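Proton-dependent oligopeptide transporter family protein (Xanthomonas campestris, PDB 6EI3) probably carries short peptides across the membrane together with protons, as a Major Facilitator Superfamily transporter of the POT family, captured here in an auto-inhibited state. Local coordinates at residues A[179-182]-A[183-187]; A[229-232]-A[233-237]; A[244-247]-A[248-252]; A[467-470]-A[471-475]. All coordinates share one frame; numbering follows the deposited sequence.

Interaction 1: A[179-182]-A[183-187]; sequences MFIA and TAVFW. With 78M ((2S)-2,3-dihydroxypropyl(7Z)-pentadec-7-enoate), chain B.
Thr-183 folds its hydroxyl back onto the carbonyl of Met-179, one helical turn earlier. Its CB lies 3.5 Å from Met-179 O. From there OG1 goes beside its own backbone N (chi1 -53°) and donates to Met-179 O at 2.9 Å. OG1 is also 3.5 Å from Met-179 CE, the end of a chain bent at both chi2 and chi3. Met-179 O takes a second bond from Thr-183 N. The two donors come from opposite faces of the carbonyl plane. The oxygen is gripped twice, and the buried hydroxyl spends its proton here. This is a threonine bonding back along a transmembrane helix, here helix 168-188 of the MFS-type fold. Met-179 touches Tyr-86 and Thr-183 touches Ser-83 and Cys-87, all of helix 62-95. Ile-181 CG2 and Val-185 CG2 pack at 4.1 Å. The CB of Ala-184 lies 3.5 Å from Phe-180 O. Lipid also meets the helix at Ala-184 and Trp-187. Ala-184 CB is 4.0 Å from atom C11 of a bound monoacylglycerol (78M). The acyl chain of that lipid runs over one face of the Trp-187 indole, with C6 3.6 Å from Trp-187 CG.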
# COMPACT_ATOMS: atom_id res chain seq x y z
N MET A 179 -0.61 20.06 5.77
CA MET A 179 -1.86 19.53 5.22
C MET A 179 -2.86 20.67 5.09
O MET A 179 -3.60 20.72 4.11
CB MET A 179 -2.41 18.39 6.11
CG MET A 179 -3.47 17.55 5.42
SD MET A 179 -2.95 16.92 3.78
CE MET A 179 -4.44 17.27 2.85
N PHE A 180 -2.89 21.59 6.07
CA PHE A 180 -3.76 22.76 5.99
C PHE A 180 -3.34 23.57 4.75
O PHE A 180 -4.20 23.98 3.96
CB PHE A 180 -3.70 23.63 7.26
CG PHE A 180 -4.32 24.99 7.03
CD1 PHE A 180 -5.70 25.17 7.12
CD2 PHE A 180 -3.54 26.08 6.66
CE1 PHE A 180 -6.28 26.42 6.87
CE2 PHE A 180 -4.13 27.32 6.37
CZ PHE A 180 -5.49 27.48 6.49
N ILE A 181 -2.02 23.76 4.56
CA ILE A 181 -1.47 24.50 3.41
C ILE A 181 -1.77 23.76 2.12
O ILE A 181 -2.09 24.42 1.13
CB ILE A 181 0.05 24.78 3.58
CG1 ILE A 181 0.31 25.80 4.73
CG2 ILE A 181 0.66 25.25 2.23
CD1 ILE A 181 1.80 25.88 5.19
N ALA A 182 -1.65 22.40 2.11
CA ALA A 182 -1.96 21.59 0.92
C ALA A 182 -3.40 21.82 0.48
O ALA A 182 -3.65 22.00 -0.72
CB ALA A 182 -1.76 20.10 1.23
N THR A 183 -4.35 21.81 1.45
CA THR A 183 -5.79 22.00 1.20
C THR A 183 -6.06 23.42 0.72
O THR A 183 -6.81 23.60 -0.25
CB THR A 183 -6.61 21.63 2.47
OG1 THR A 183 -6.24 20.32 2.90
CG2 THR A 183 -8.12 21.69 2.24
N ALA A 184 -5.43 24.43 1.37
CA ALA A 184 -5.58 25.83 1.00
C ALA A 184 -5.09 26.08 -0.43
O ALA A 184 -5.75 26.79 -1.18
CB ALA A 184 -4.83 26.75 1.98
N VAL A 185 -3.91 25.52 -0.79
CA VAL A 185 -3.32 25.68 -2.12
C VAL A 185 -4.23 25.04 -3.19
O VAL A 185 -4.50 25.67 -4.21
CB VAL A 185 -1.84 25.19 -2.17
CG1 VAL A 185 -1.37 25.01 -3.61
CG2 VAL A 185 -0.92 26.18 -1.44
N PHE A 186 -4.76 23.82 -2.92
CA PHE A 186 -5.67 23.16 -3.85
C PHE A 186 -6.89 24.08 -4.10
O PHE A 186 -7.19 24.38 -5.25
CB PHE A 186 -6.10 21.76 -3.33
CG PHE A 186 -6.91 20.95 -4.34
CD1 PHE A 186 -6.29 20.29 -5.40
CD2 PHE A 186 -8.30 20.85 -4.21
CE1 PHE A 186 -7.05 19.56 -6.33
CE2 PHE A 186 -9.04 20.09 -5.11
CZ PHE A 186 -8.42 19.46 -6.17
N TRP A 187 -7.50 24.60 -3.02
CA TRP A 187 -8.66 25.51 -3.06
C TRP A 187 -8.36 26.83 -3.81
O TRP A 187 -9.22 27.34 -4.53
CB TRP A 187 -9.14 25.77 -1.62
CG TRP A 187 -10.25 26.76 -1.48
CD1 TRP A 187 -11.60 26.52 -1.57
CD2 TRP A 187 -10.11 28.16 -1.19
NE1 TRP A 187 -12.30 27.69 -1.40
CE2 TRP A 187 -11.41 28.72 -1.17
CE3 TRP A 187 -9.01 29.01 -0.99
CZ2 TRP A 187 -11.64 30.08 -0.93
CZ3 TRP A 187 -9.23 30.35 -0.73
CH2 TRP A 187 -10.53 30.88 -0.72
O21 78M B . -16.77 21.94 -4.52
C20 78M B . -17.92 22.08 -3.70
C18 78M B . -17.54 22.11 -2.24
O19 78M B . -18.70 21.87 -1.44
C17 78M B . -16.89 23.41 -1.84
O2 78M B . -16.41 23.21 -0.48
C1 78M B . -15.63 24.15 0.04
O1 78M B . -15.21 25.11 -0.57
C2 78M B . -15.35 23.88 1.50
C3 78M B . -14.32 24.80 2.15
C4 78M B . -12.89 24.54 1.70
C5 78M B . -11.84 25.31 2.49
C6 78M B . -10.47 25.34 1.82
C7 78M B . -9.36 25.74 2.75
C8 78M B . -8.94 26.96 3.07
C9 78M B . -9.49 28.29 2.61
C10 78M B . -8.69 29.48 3.15
C11 78M B . -7.40 29.77 2.39
C12 78M B . -6.38 30.59 3.17
C13 78M B . -5.18 31.04 2.34
C15 78M B . -3.03 30.44 3.60
C14 78M B . -3.98 31.54 3.14

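Interaction 2: A[229-232]-A[233-237]; sequences AAIS and VLLAL
From Val-233 to Ala-236, each backbone N bonds to the carbonyl O four residues earlier, Ala-229 to Ser-232, in regular alpha-helical geometry. The first of these acceptors is shared. Ala-229 O takes Val-233 N at 3.1 Å and also the hydroxyl of Ser-232, whose OG is 2.7 Å from Ala-229 O. Both donors reach the oxygen from the same face of its plane. The hydroxyl comes in at a more bent angle, with C=O...OG at 127° against 152° for the amide. With OG between its own backbone N and carbonyl carbon (chi1 82°), the hydroxyl is turned back to Ala-229 O. Its polar group is thus satisfied within the helix, although the residue is buried. Val-233 CG2 adds an apolar neighbour to the same carbonyl, at 3.3 Å from Ala-229 O.

Ile-231 and Leu-235 form the main apolar pair. They lie side by side and point the same way. Ile-231 CG2 meets Leu-235 CD1 at 3.9 Å. Both residues are on the surface. Leu-234 curls back over the turn before it, placing CD1 3.5 Å from Ala-230 O. On the buried side Ala-236 CB rests 3.2 Å from Ser-232 O.

Ala-236 and Val-233 both touch Leu-259 of helix 248-270, and Leu-235 touches Leu-258. The small residues Ser-232 and Ala-236 are buried, while Ile-231, Leu-234 and Leu-235 are on the surface and probably face lipid. Helices 224-239 and 248-270 pack as a pair, consistent with the extra helical hairpin that bacterial POT proteins carry between their two six-helix bundles.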
# COMPACT_ATOMS: atom_id res chain seq x y z
N ALA A 229 -19.92 -17.33 -4.88
CA ALA A 229 -20.00 -15.90 -4.56
C ALA A 229 -20.93 -15.65 -3.35
O ALA A 229 -20.54 -14.92 -2.44
CB ALA A 229 -20.46 -15.10 -5.77
N ALA A 230 -22.12 -16.29 -3.32
CA ALA A 230 -23.10 -16.22 -2.22
C ALA A 230 -22.51 -16.74 -0.90
O ALA A 230 -22.67 -16.08 0.13
CB ALA A 230 -24.36 -17.00 -2.59
N ILE A 231 -21.82 -17.91 -0.93
CA ILE A 231 -21.15 -18.54 0.22
C ILE A 231 -20.05 -17.61 0.78
O ILE A 231 -19.92 -17.49 2.00
CB ILE A 231 -20.61 -19.95 -0.15
CG1 ILE A 231 -21.78 -20.95 -0.35
CG2 ILE A 231 -19.60 -20.50 0.88
CD1 ILE A 231 -21.47 -22.12 -1.31
N SER A 232 -19.30 -16.92 -0.12
CA SER A 232 -18.24 -15.99 0.29
C SER A 232 -18.83 -14.77 1.00
O SER A 232 -18.20 -14.27 1.93
CB SER A 232 -17.38 -15.56 -0.91
OG SER A 232 -17.96 -14.51 -1.67
N VAL A 233 -20.05 -14.32 0.58
CA VAL A 233 -20.77 -13.20 1.20
C VAL A 233 -21.17 -13.61 2.63
O VAL A 233 -21.04 -12.82 3.56
CB VAL A 233 -22.00 -12.74 0.35
CG1 VAL A 233 -22.89 -11.76 1.11
CG2 VAL A 233 -21.56 -12.12 -0.97
N LEU A 234 -21.59 -14.87 2.80
CA LEU A 234 -22.00 -15.45 4.08
C LEU A 234 -20.82 -15.64 5.02
O LEU A 234 -20.94 -15.35 6.21
CB LEU A 234 -22.76 -16.77 3.88
CG LEU A 234 -24.29 -16.71 3.89
CD1 LEU A 234 -24.84 -15.71 2.86
CD2 LEU A 234 -24.87 -18.08 3.58
N LEU A 235 -19.66 -16.10 4.48
CA LEU A 235 -18.43 -16.27 5.25
C LEU A 235 -17.86 -14.90 5.65
O LEU A 235 -17.32 -14.77 6.74
CB LEU A 235 -17.38 -17.08 4.48
CG LEU A 235 -17.66 -18.58 4.30
CD1 LEU A 235 -16.79 -19.16 3.18
CD2 LEU A 235 -17.46 -19.36 5.61
N ALA A 236 -18.02 -13.87 4.77
CA ALA A 236 -17.60 -12.49 5.03
C ALA A 236 -18.42 -11.92 6.19
O ALA A 236 -17.86 -11.26 7.06
CB ALA A 236 -17.81 -11.64 3.79
N LEU A 237 -19.75 -12.21 6.22
CA LEU A 237 -20.64 -11.76 7.29
C LEU A 237 -20.30 -12.45 8.62
O LEU A 237 -20.30 -11.78 9.66
CB LEU A 237 -22.11 -11.99 6.92
CG LEU A 237 -22.73 -10.94 5.98
CD1 LEU A 237 -23.97 -11.50 5.29
CD2 LEU A 237 -23.09 -9.66 6.73

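Interaction 3: A[244-247]-A[248-252]; sequences EQLG and LVICL. With 78M ((2S)-2,3-dihydroxypropyl(7Z)-pentadec-7-enoate), chain H.
Gly-247, Leu-246 and Ile-250 carry most of this contact, at the break between helix 243-246 and helix 248-270. Gly-247 ends the first helix with a positive phi of 91° and is the N-cap residue of the second. Its carbonyl starts the new helix: Gly-247 O accepts from Cys-251 N at 3.3 Å, in the carbonyl plane. Lacking a side chain, Gly-247 leaves room for a bound monoacylglycerol, whose O1 lies 3.4 Å from Gly-247 CA. The acyl chain of the lipid then passes Leu-248, Val-249 and Leu-252. Leu-246 and Ile-250 meet at about a right angle. Ile-250 CG2, set anti to the backbone N by chi1 of -74°, packs 3.9 Å from Leu-246 CB. The other branch, CG1 beside the backbone N, runs out extended and brings CD1 3.4 Å from Leu-246 O. That carbonyl is served by a water, which donates to Leu-246 O at 2.9 Å and accepts from Ile-250 N at 3.1 Å. The water thus bridges the break. Around it, Leu-246 and Ile-250 pack on Val-453 of helix 430-456. Ile-250 also touches His-49, and Val-249 touches Ser-53 and Ile-56, all of helix 40-60.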
# COMPACT_ATOMS: atom_id res chain seq x y z
N GLU A 244 -14.47 -9.84 18.89
CA GLU A 244 -13.99 -10.06 20.26
C GLU A 244 -12.56 -10.58 20.33
O GLU A 244 -11.77 -10.08 21.12
CB GLU A 244 -14.92 -11.05 20.99
CG GLU A 244 -16.23 -10.46 21.48
CD GLU A 244 -17.06 -11.48 22.24
OE1 GLU A 244 -17.79 -12.26 21.58
OE2 GLU A 244 -16.95 -11.53 23.48
N GLN A 245 -12.23 -11.61 19.52
CA GLN A 245 -10.92 -12.26 19.54
C GLN A 245 -9.90 -11.71 18.53
O GLN A 245 -8.70 -11.93 18.73
CB GLN A 245 -11.04 -13.79 19.40
CG GLN A 245 -11.98 -14.28 18.30
CD GLN A 245 -13.32 -14.65 18.86
OE1 GLN A 245 -14.18 -13.80 19.12
NE2 GLN A 245 -13.54 -15.95 19.06
N LEU A 246 -10.35 -11.02 17.47
CA LEU A 246 -9.43 -10.49 16.44
C LEU A 246 -9.43 -8.97 16.28
O LEU A 246 -8.47 -8.42 15.77
CB LEU A 246 -9.69 -11.16 15.08
CG LEU A 246 -9.40 -12.67 14.95
CD1 LEU A 246 -9.97 -13.23 13.66
CD2 LEU A 246 -7.91 -12.96 15.01
N GLY A 247 -10.51 -8.30 16.69
CA GLY A 247 -10.66 -6.86 16.51
C GLY A 247 -11.36 -6.58 15.19
O GLY A 247 -11.26 -7.39 14.26
N LEU A 248 -12.09 -5.46 15.11
CA LEU A 248 -12.87 -5.06 13.93
C LEU A 248 -12.06 -4.94 12.62
O LEU A 248 -12.53 -5.42 11.58
CB LEU A 248 -13.67 -3.77 14.20
CG LEU A 248 -14.71 -3.32 13.15
CD1 LEU A 248 -15.78 -4.41 12.88
CD2 LEU A 248 -15.39 -2.04 13.56
N VAL A 249 -10.87 -4.29 12.67
CA VAL A 249 -10.03 -4.09 11.47
C VAL A 249 -9.67 -5.43 10.81
O VAL A 249 -9.81 -5.55 9.59
CB VAL A 249 -8.80 -3.17 11.72
CG1 VAL A 249 -7.94 -3.03 10.45
CG2 VAL A 249 -9.24 -1.80 12.21
N ILE A 250 -9.23 -6.44 11.60
CA ILE A 250 -8.91 -7.76 11.03
C ILE A 250 -10.15 -8.40 10.42
O ILE A 250 -10.09 -8.88 9.29
CB ILE A 250 -8.21 -8.68 12.05
CG1 ILE A 250 -6.75 -8.23 12.27
CG2 ILE A 250 -8.27 -10.16 11.63
CD1 ILE A 250 -6.02 -8.89 13.52
N CYS A 251 -11.28 -8.37 11.15
CA CYS A 251 -12.53 -8.97 10.68
C CYS A 251 -13.01 -8.38 9.38
O CYS A 251 -13.40 -9.14 8.50
CB CYS A 251 -13.61 -8.93 11.75
SG CYS A 251 -13.19 -9.86 13.23
N LEU A 252 -12.99 -7.03 9.25
CA LEU A 252 -13.41 -6.34 8.04
C LEU A 252 -12.51 -6.72 6.85
O LEU A 252 -13.02 -6.90 5.74
CB LEU A 252 -13.42 -4.81 8.25
CG LEU A 252 -14.58 -4.23 9.10
CD1 LEU A 252 -14.30 -2.78 9.47
CD2 LEU A 252 -15.93 -4.32 8.37
O21 78M H . -7.42 -9.53 23.14
C20 78M H . -8.41 -9.31 22.14
C18 78M H . -7.81 -8.77 20.87
O19 78M H . -6.71 -9.58 20.45
C17 78M H . -7.36 -7.33 20.99
O2 78M H . -8.56 -6.53 21.06
C1 78M H . -8.97 -5.87 19.97
O1 78M H . -8.39 -5.89 18.91
C2 78M H . -10.25 -5.12 20.23
C3 78M H . -10.17 -3.63 19.92
C4 78M H . -10.54 -3.30 18.49
C5 78M H . -10.42 -1.82 18.15
C6 78M H . -11.18 -1.39 16.90
C7 78M H . -10.80 -0.01 16.45
C8 78M H . -11.11 0.60 15.32
C9 78M H . -11.94 0.08 14.18
C10 78M H . -12.23 1.17 13.15
C11 78M H . -13.23 0.76 12.08
C12 78M H . -13.69 1.92 11.20
C13 78M H . -14.84 1.59 10.26
C15 78M H . -15.59 0.78 7.98
C14 78M H . -14.43 1.02 8.91
O HOH W 1 -8.18 -5.85 14.41

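Interaction 4: A[467-470]-A[471-475]; sequences TGLS and EAAFL
Glu-471 opens helix 471-495, and Ser-470 before it is the N-cap, at the end of the short turn after helix 458-467. The Glu-471 side chain leaves the turn, with CG anti to the backbone N (chi1 -161°) and the rest extended. Its OE1 makes a salt bridge to Arg-456, at the end of helix 430-456. Ala-472 puts CB 4.0 Å from Ser-470 OG. Ala-473 gives the capping bond: its N donates to Ser-470 OG at 3.2 Å, nearly straight at 167°. The serine hydroxyl is also hydrogen-bonded to Asp-389 of helix 363-389, so the cap ties the new helix to that neighbour. The methyl of Ala-473, its CB, meets Leu-469 CB at 4.0 Å, and Leu-469 in turn touches Val-386 of helix 363-389. Phe-474 N bonds to Ser-470 O at 2.9 Å, completing the first turn. The Phe-474 side chain leads back towards the end of the preceding helix. There it crosses Thr-467 at about a right angle, and the Thr-467 methyl CG2 stands obliquely to the ring, 4.0 Å from Phe-474 CD1.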
# COMPACT_ATOMS: atom_id res chain seq x y z
N THR A 467 12.41 -22.00 21.06
CA THR A 467 13.17 -21.88 19.81
C THR A 467 14.56 -21.22 20.03
O THR A 467 15.46 -21.39 19.21
CB THR A 467 12.28 -21.19 18.73
OG1 THR A 467 12.42 -21.83 17.47
CG2 THR A 467 12.50 -19.71 18.60
N GLY A 468 14.73 -20.52 21.15
CA GLY A 468 15.96 -19.82 21.50
C GLY A 468 15.91 -18.35 21.09
O GLY A 468 16.44 -17.49 21.80
N LEU A 469 15.26 -18.07 19.94
CA LEU A 469 15.10 -16.73 19.38
C LEU A 469 14.11 -15.89 20.18
O LEU A 469 13.13 -16.42 20.71
CB LEU A 469 14.60 -16.81 17.92
CG LEU A 469 15.30 -17.76 16.93
CD1 LEU A 469 14.43 -18.02 15.72
CD2 LEU A 469 16.66 -17.21 16.50
N SER A 470 14.31 -14.55 20.19
CA SER A 470 13.37 -13.61 20.80
C SER A 470 12.13 -13.59 19.88
O SER A 470 12.19 -14.11 18.76
CB SER A 470 13.99 -12.22 20.89
OG SER A 470 14.16 -11.62 19.61
N GLU A 471 11.02 -13.00 20.35
CA GLU A 471 9.78 -12.86 19.58
C GLU A 471 10.04 -12.04 18.30
O GLU A 471 9.61 -12.45 17.21
CB GLU A 471 8.69 -12.21 20.45
CG GLU A 471 7.28 -12.43 19.95
CD GLU A 471 6.20 -11.89 20.87
OE1 GLU A 471 5.54 -10.90 20.49
OE2 GLU A 471 6.01 -12.46 21.97
N ALA A 472 10.78 -10.93 18.42
CA ALA A 472 11.15 -10.09 17.27
C ALA A 472 11.94 -10.91 16.23
O ALA A 472 11.54 -10.93 15.08
CB ALA A 472 11.95 -8.88 17.74
N ALA A 473 13.00 -11.65 16.66
CA ALA A 473 13.86 -12.47 15.78
C ALA A 473 13.07 -13.59 15.11
O ALA A 473 13.25 -13.82 13.92
CB ALA A 473 15.05 -13.03 16.56
N PHE A 474 12.16 -14.25 15.86
CA PHE A 474 11.30 -15.30 15.31
C PHE A 474 10.42 -14.72 14.17
O PHE A 474 10.35 -15.31 13.10
CB PHE A 474 10.41 -15.90 16.41
CG PHE A 474 9.48 -16.99 15.92
CD1 PHE A 474 9.90 -18.32 15.87
CD2 PHE A 474 8.19 -16.69 15.50
CE1 PHE A 474 9.04 -19.32 15.40
CE2 PHE A 474 7.33 -17.69 15.03
CZ PHE A 474 7.77 -18.99 14.98
N LEU A 475 9.74 -13.59 14.44
CA LEU A 475 8.87 -12.89 13.49
C LEU A 475 9.62 -12.45 12.24
O LEU A 475 9.08 -12.56 11.15
CB LEU A 475 8.16 -11.69 14.15
CG LEU A 475 6.93 -12.01 15.00
CD1 LEU A 475 6.54 -10.78 15.85
CD2 LEU A 475 5.74 -12.44 14.13

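How the interactions relate
The four contacts follow one another along the chain without overlap. Interaction 1, on helix 168-188, stands apart: its centre is about 35 Å from that of interaction 3 and about 45 Å from that of interaction 4, across the centre of the chain. Interactions 2 and 3 are neighbours, with nearest atoms about 5 Å apart. Helix 248-270, which begins in interaction 3, packs on helix 224-239, and the two probably form the hairpin that bacterial POT transporters insert between their bundles. Interaction 4 starts helix 471-495, its centre about 25 Å from that of interaction 3. Both touch helices 40-60 and 430-456. Interactions 1 and 2 lie late in their helices, 3 and 4 at helix starts. Lipid is bound near 1, 3 and 4.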